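Local structure of S-adenosylmethionine:2-demethylmenaquinone methyltransferase (Geobacillus kaustophilus, 2PCN) at residues A[35-40]-A[59-64]; A[39-44]-A[67-72]. The protein belongs to the RraA-like family, as a compact alpha/beta protein built round a mixed sheet and assembled from three chains. All blocks are in the same frame, centred on the assembly; numbering follows the deposited sequence.

How the contacts relate
Two contacts illustrate how a beta-alpha-beta unit is closed and then tied to a neighbouring sheet. From the N terminus, strand 30-38 runs into the loop from 39 into helix 44-52, and the chain returns as strand 58-62. Contact 1 closes this loop: 35-40 meets 59-64, with 35-38 and 59-62 paired in parallel. Contact 2 starts from the same stretch, sharing V39 and F40, and closes a second loop when 67-72, beyond that strand, comes back against 39-44. The two loops overlap without either enclosing the other. L71 joins them: its CD1 packs 3.7 Å from CA of G63 and also meets V61. The large mixed sheet is thereby tied to the small parallel sheet that begins at strand 70-72.

Contact 1: residues A[35-40]-A[59-64]; sequences ATVDVF and LVVDGK
Four bridged pairs, A35-L59 to D38-D62, set two parallel strands side by side, their short axes 4.8 Å apart at closest. V60 N gives a nearly straight bond to A35 O (2.9 Å), V37 N reaches V60 O, and D62 N binds V37 O; V39 N continues the ladder to D62 O just past strand 35-38. On one face of the sheet, L59 CD1 sits between A35 CB and V37 CG2, lying 3.6 Å from the latter. Helix 44-52 packs over this face through A49, as expected of a beta-alpha-beta crossover. The other face carries D38 and D62, whose side chains run alongside one another with their carboxylates turned 46° apart. K64 arches back, its chain folded by turns at chi2 (-56°) and chi4 (-63°), to bring NZ 2.6 Å from D38 OD1, which it meets from above the carboxylate plane. K64 NZ also donates to V39 O (3.0 Å), and K64 CG rests 3.7 Å from CD1 of the F40 ring. D62 OD1 accepts from K64 N in an Asx turn. With D38 OD1 and D62 OD2 only 3.6 Å apart, the lysine charge probably offsets the repulsion between the two acids.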
loop_
_atom_site.group_PDB
_atom_site.type_symbol
_atom_site.label_atom_id
_atom_site.label_comp_id
_atom_site.label_asym_id
_atom_site.label_seq_id
_atom_site.Cartn_x
_atom_site.Cartn_y
_atom_site.Cartn_z
ATOM N N ALA A 35 -18.889 18.356 4.488
ATOM C CA ALA A 35 -18.724 19.728 4.025
ATOM C C ALA A 35 -17.942 19.458 2.743
ATOM O O ALA A 35 -17.023 18.634 2.753
ATOM C CB ALA A 35 -17.882 20.533 5.000
ATOM N N THR A 36 -18.293 20.126 1.646
ATOM C CA THR A 36 -17.616 19.872 0.376
ATOM C C THR A 36 -16.786 21.001 -0.213
ATOM O O THR A 36 -17.061 22.186 -0.002
ATOM C CB THR A 36 -18.622 19.454 -0.722
ATOM O OG1 THR A 36 -19.503 20.551 -1.000
ATOM C CG2 THR A 36 -19.443 18.251 -0.279
ATOM N N VAL A 37 -15.770 20.607 -0.972
ATOM C CA VAL A 37 -14.891 21.539 -1.666
ATOM C C VAL A 37 -14.521 20.884 -2.991
ATOM O O VAL A 37 -14.090 19.730 -3.022
ATOM C CB VAL A 37 -13.587 21.818 -0.885
ATOM C CG1 VAL A 37 -12.735 22.817 -1.657
ATOM C CG2 VAL A 37 -13.901 22.356 0.496
ATOM N N ASP A 38 -14.694 21.620 -4.083
ATOM C CA ASP A 38 -14.379 21.115 -5.415
ATOM C C ASP A 38 -13.273 21.997 -5.991
ATOM O O ASP A 38 -13.482 23.183 -6.244
ATOM C CB ASP A 38 -15.636 21.171 -6.286
ATOM C CG ASP A 38 -15.473 20.443 -7.606
ATOM O OD1 ASP A 38 -14.954 19.308 -7.610
ATOM O OD2 ASP A 38 -15.884 21.005 -8.641
ATOM N N VAL A 39 -12.093 21.414 -6.184
ATOM C CA VAL A 39 -10.947 22.161 -6.699
ATOM C C VAL A 39 -10.110 21.350 -7.681
ATOM O O VAL A 39 -10.367 20.169 -7.914
ATOM C CB VAL A 39 -10.004 22.590 -5.549
ATOM C CG1 VAL A 39 -10.763 23.440 -4.539
ATOM C CG2 VAL A 39 -9.417 21.350 -4.870
ATOM N N PHE A 40 -9.104 22.005 -8.249
ATOM C CA PHE A 40 -8.189 21.362 -9.179
ATOM C C PHE A 40 -6.792 21.942 -8.976
ATOM O O PHE A 40 -6.471 23.028 -9.475
ATOM C CB PHE A 40 -8.638 21.571 -10.626
ATOM C CG PHE A 40 -7.771 20.867 -11.631
ATOM C CD1 PHE A 40 -7.603 19.491 -11.575
ATOM C CD2 PHE A 40 -7.106 21.584 -12.619
ATOM C CE1 PHE A 40 -6.780 18.831 -12.489
ATOM C CE2 PHE A 40 -6.282 20.936 -13.538
ATOM C CZ PHE A 40 -6.120 19.554 -13.471
ATOM N N LEU A 59 -14.420 17.094 6.093
ATOM C CA LEU A 59 -14.299 17.825 4.839
ATOM C C LEU A 59 -13.965 16.856 3.715
ATOM O O LEU A 59 -12.996 16.104 3.806
ATOM C CB LEU A 59 -13.198 18.885 4.938
ATOM C CG LEU A 59 -13.084 19.788 3.702
ATOM C CD1 LEU A 59 -14.284 20.720 3.647
ATOM C CD2 LEU A 59 -11.803 20.593 3.757
ATOM N N VAL A 60 -14.780 16.863 2.664
ATOM C CA VAL A 60 -14.548 16.002 1.514
ATOM C C VAL A 60 -14.088 16.918 0.390
ATOM O O VAL A 60 -14.797 17.856 0.013
ATOM C CB VAL A 60 -15.838 15.262 1.088
ATOM C CG1 VAL A 60 -15.555 14.361 -0.106
ATOM C CG2 VAL A 60 -16.362 14.436 2.257
ATOM N N VAL A 61 -12.895 16.649 -0.128
ATOM C CA VAL A 61 -12.319 17.464 -1.191
ATOM C C VAL A 61 -12.113 16.692 -2.492
ATOM O O VAL A 61 -11.402 15.688 -2.522
ATOM C CB VAL A 61 -10.953 18.035 -0.753
ATOM C CG1 VAL A 61 -10.329 18.835 -1.886
ATOM C CG2 VAL A 61 -11.127 18.900 0.488
ATOM N N ASP A 62 -12.748 17.150 -3.566
ATOM C CA ASP A 62 -12.566 16.493 -4.849
ATOM C C ASP A 62 -11.482 17.247 -5.607
ATOM O O ASP A 62 -11.725 18.328 -6.145
ATOM C CB ASP A 62 -13.857 16.488 -5.669
ATOM C CG ASP A 62 -13.691 15.761 -6.994
ATOM O OD1 ASP A 62 -12.587 15.230 -7.239
ATOM O OD2 ASP A 62 -14.654 15.717 -7.788
ATOM N N GLY A 63 -10.284 16.678 -5.624
ATOM C CA GLY A 63 -9.169 17.296 -6.318
ATOM C C GLY A 63 -8.948 16.655 -7.674
ATOM O O GLY A 63 -7.876 16.781 -8.269
ATOM N N LYS A 64 -9.970 15.958 -8.159
ATOM C CA LYS A 64 -9.915 15.298 -9.459
ATOM C C LYS A 64 -8.892 14.177 -9.516
ATOM O O LYS A 64 -8.534 13.712 -10.598
ATOM C CB LYS A 64 -9.609 16.327 -10.552
ATOM C CG LYS A 64 -10.541 17.535 -10.533
ATOM C CD LYS A 64 -11.995 17.103 -10.634
ATOM C CE LYS A 64 -12.947 18.266 -10.414
ATOM N NZ LYS A 64 -12.829 18.842 -9.044
#

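Contact 2: residues A[39-44]-A[67-72]; sequences VFEDNV and RRVALL
R68 meets E41 side-on, presenting NE and NH2 to the two carboxylate oxygens, although the two flat groups are turned 39° from one another. R68 NE lies 2.7 Å from E41 OE2, engages its syn lone pair and keeps that oxygen in the guanidinium plane, with a fairly straight N-H (165°). R68 NH2 bonds E41 OE1 at 2.7 Å on the syn side, tilted from both planes and more bent. A bend at chi3 (-62°) swings the guanidinium to the carboxylate, and S66 OG is a further partner of E41 OE2. E41 CG sits over the centre of the F40 ring, 3.8 Å above it, while V69 CG2 presses on E41 CB (3.6 Å), the two side chains crossing at about a right angle. This is the loop leading from strand 30-38 of the beta-alpha-beta unit into helix 44-52, laid against the start of the small parallel sheet. L71 CD1 and V39 CG2 approach tip to tip at 4.1 Å; the other methyl, L71 CD2, lies against the D42 backbone. At the N-cap position of helix 44-52, N43 makes no capping bond; its ND2 donates to L71 O (3.0 Å), in the amide plane but well above the carbonyl plane. A bound acetate, probably from the crystallisation liquor, comes within about 3 Å of the N43 side chain, nearest atoms.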
loop_
_atom_site.group_PDB
_atom_site.type_symbol
_atom_site.label_atom_id
_atom_site.label_comp_id
_atom_site.label_asym_id
_atom_site.label_seq_id
_atom_site.Cartn_x
_atom_site.Cartn_y
_atom_site.Cartn_z
ATOM N N VAL A 39 -12.093 21.414 -6.184
ATOM C CA VAL A 39 -10.947 22.161 -6.699
ATOM C C VAL A 39 -10.110 21.350 -7.681
ATOM O O VAL A 39 -10.367 20.169 -7.914
ATOM C CB VAL A 39 -10.004 22.590 -5.549
ATOM C CG1 VAL A 39 -10.763 23.440 -4.539
ATOM C CG2 VAL A 39 -9.417 21.350 -4.870
ATOM N N PHE A 40 -9.104 22.005 -8.249
ATOM C CA PHE A 40 -8.189 21.362 -9.179
ATOM C C PHE A 40 -6.792 21.942 -8.976
ATOM O O PHE A 40 -6.471 23.028 -9.475
ATOM C CB PHE A 40 -8.638 21.571 -10.626
ATOM C CG PHE A 40 -7.771 20.867 -11.631
ATOM C CD1 PHE A 40 -7.603 19.491 -11.575
ATOM C CD2 PHE A 40 -7.106 21.584 -12.619
ATOM C CE1 PHE A 40 -6.780 18.831 -12.489
ATOM C CE2 PHE A 40 -6.282 20.936 -13.538
ATOM C CZ PHE A 40 -6.120 19.554 -13.471
ATOM N N GLU A 41 -5.981 21.216 -8.211
ATOM C CA GLU A 41 -4.605 21.599 -7.911
ATOM C C GLU A 41 -4.470 22.974 -7.244
ATOM O O GLU A 41 -3.445 23.647 -7.374
ATOM C CB GLU A 41 -3.773 21.525 -9.200
ATOM C CG GLU A 41 -4.095 20.271 -10.025
ATOM C CD GLU A 41 -3.132 20.038 -11.175
ATOM O OE1 GLU A 41 -2.763 21.015 -11.855
ATOM O OE2 GLU A 41 -2.755 18.871 -11.406
ATOM N N ASP A 42 -5.509 23.376 -6.516
ATOM C CA ASP A 42 -5.529 24.655 -5.804
ATOM C C ASP A 42 -6.182 24.364 -4.450
ATOM O O ASP A 42 -7.200 23.677 -4.398
ATOM C CB ASP A 42 -6.358 25.680 -6.587
ATOM C CG ASP A 42 -6.134 27.107 -6.113
ATOM O OD1 ASP A 42 -6.463 27.421 -4.947
ATOM O OD2 ASP A 42 -5.624 27.919 -6.910
ATOM N N ASN A 43 -5.616 24.868 -3.358
ATOM C CA ASN A 43 -6.201 24.566 -2.054
ATOM C C ASN A 43 -6.602 25.747 -1.176
ATOM O O ASN A 43 -6.813 25.581 0.027
ATOM C CB ASN A 43 -5.267 23.621 -1.275
ATOM C CG ASN A 43 -4.132 24.344 -0.563
ATOM O OD1 ASN A 43 -3.783 25.477 -0.891
ATOM N ND2 ASN A 43 -3.537 23.670 0.419
ATOM N N VAL A 44 -6.726 26.934 -1.766
ATOM C CA VAL A 44 -7.130 28.102 -0.989
ATOM C C VAL A 44 -8.499 27.863 -0.356
ATOM O O VAL A 44 -8.722 28.202 0.804
ATOM C CB VAL A 44 -7.211 29.364 -1.866
ATOM C CG1 VAL A 44 -7.872 30.499 -1.085
ATOM C CG2 VAL A 44 -5.815 29.767 -2.310
ATOM N N ARG A 67 -2.285 13.980 -9.089
ATOM C CA ARG A 67 -1.127 13.567 -8.306
ATOM C C ARG A 67 0.021 14.551 -8.525
ATOM O O ARG A 67 1.159 14.293 -8.127
ATOM C CB ARG A 67 -0.688 12.160 -8.714
ATOM C CG ARG A 67 -1.657 11.067 -8.302
ATOM C CD ARG A 67 -1.261 9.723 -8.892
ATOM N NE ARG A 67 -2.169 8.659 -8.473
ATOM C CZ ARG A 67 -2.123 8.059 -7.288
ATOM N NH1 ARG A 67 -1.206 8.412 -6.394
ATOM N NH2 ARG A 67 -2.997 7.107 -6.994
ATOM N N ARG A 68 -0.281 15.684 -9.155
ATOM C CA ARG A 68 0.744 16.685 -9.432
ATOM C C ARG A 68 1.042 17.617 -8.262
ATOM O O ARG A 68 2.122 18.208 -8.194
ATOM C CB ARG A 68 0.359 17.496 -10.673
ATOM C CG ARG A 68 0.193 16.629 -11.917
ATOM C CD ARG A 68 0.196 17.446 -13.204
ATOM N NE ARG A 68 -0.907 18.399 -13.278
ATOM C CZ ARG A 68 -1.171 19.151 -14.343
ATOM N NH1 ARG A 68 -0.409 19.061 -15.426
ATOM N NH2 ARG A 68 -2.191 20.000 -14.326
ATOM N N VAL A 69 0.090 17.754 -7.342
ATOM C CA VAL A 69 0.289 18.605 -6.173
ATOM C C VAL A 69 -0.444 18.051 -4.960
ATOM O O VAL A 69 -1.347 17.224 -5.086
ATOM C CB VAL A 69 -0.227 20.055 -6.399
ATOM C CG1 VAL A 69 0.502 20.701 -7.569
ATOM C CG2 VAL A 69 -1.729 20.045 -6.639
ATOM N N ALA A 70 -0.044 18.521 -3.785
ATOM C CA ALA A 70 -0.681 18.116 -2.542
ATOM C C ALA A 70 -1.759 19.162 -2.259
ATOM O O ALA A 70 -1.586 20.336 -2.590
ATOM C CB ALA A 70 0.344 18.094 -1.418
ATOM N N LEU A 71 -2.872 18.750 -1.663
ATOM C CA LEU A 71 -3.945 19.698 -1.358
ATOM C C LEU A 71 -4.035 19.979 0.141
ATOM O O LEU A 71 -4.737 20.894 0.581
ATOM C CB LEU A 71 -5.287 19.162 -1.872
ATOM C CG LEU A 71 -5.419 19.054 -3.397
ATOM C CD1 LEU A 71 -6.744 18.402 -3.755
ATOM C CD2 LEU A 71 -5.329 20.440 -4.026
ATOM N N LEU A 72 -3.312 19.189 0.923
ATOM C CA LEU A 72 -3.316 19.363 2.368
ATOM C C LEU A 72 -1.969 18.971 2.952
ATOM O O LEU A 72 -1.367 17.971 2.539
ATOM C CB LEU A 72 -4.436 18.525 2.995
ATOM C CG LEU A 72 -4.579 18.571 4.519
ATOM C CD1 LEU A 72 -6.017 18.879 4.900
ATOM C CD2 LEU A 72 -4.141 17.248 5.106
#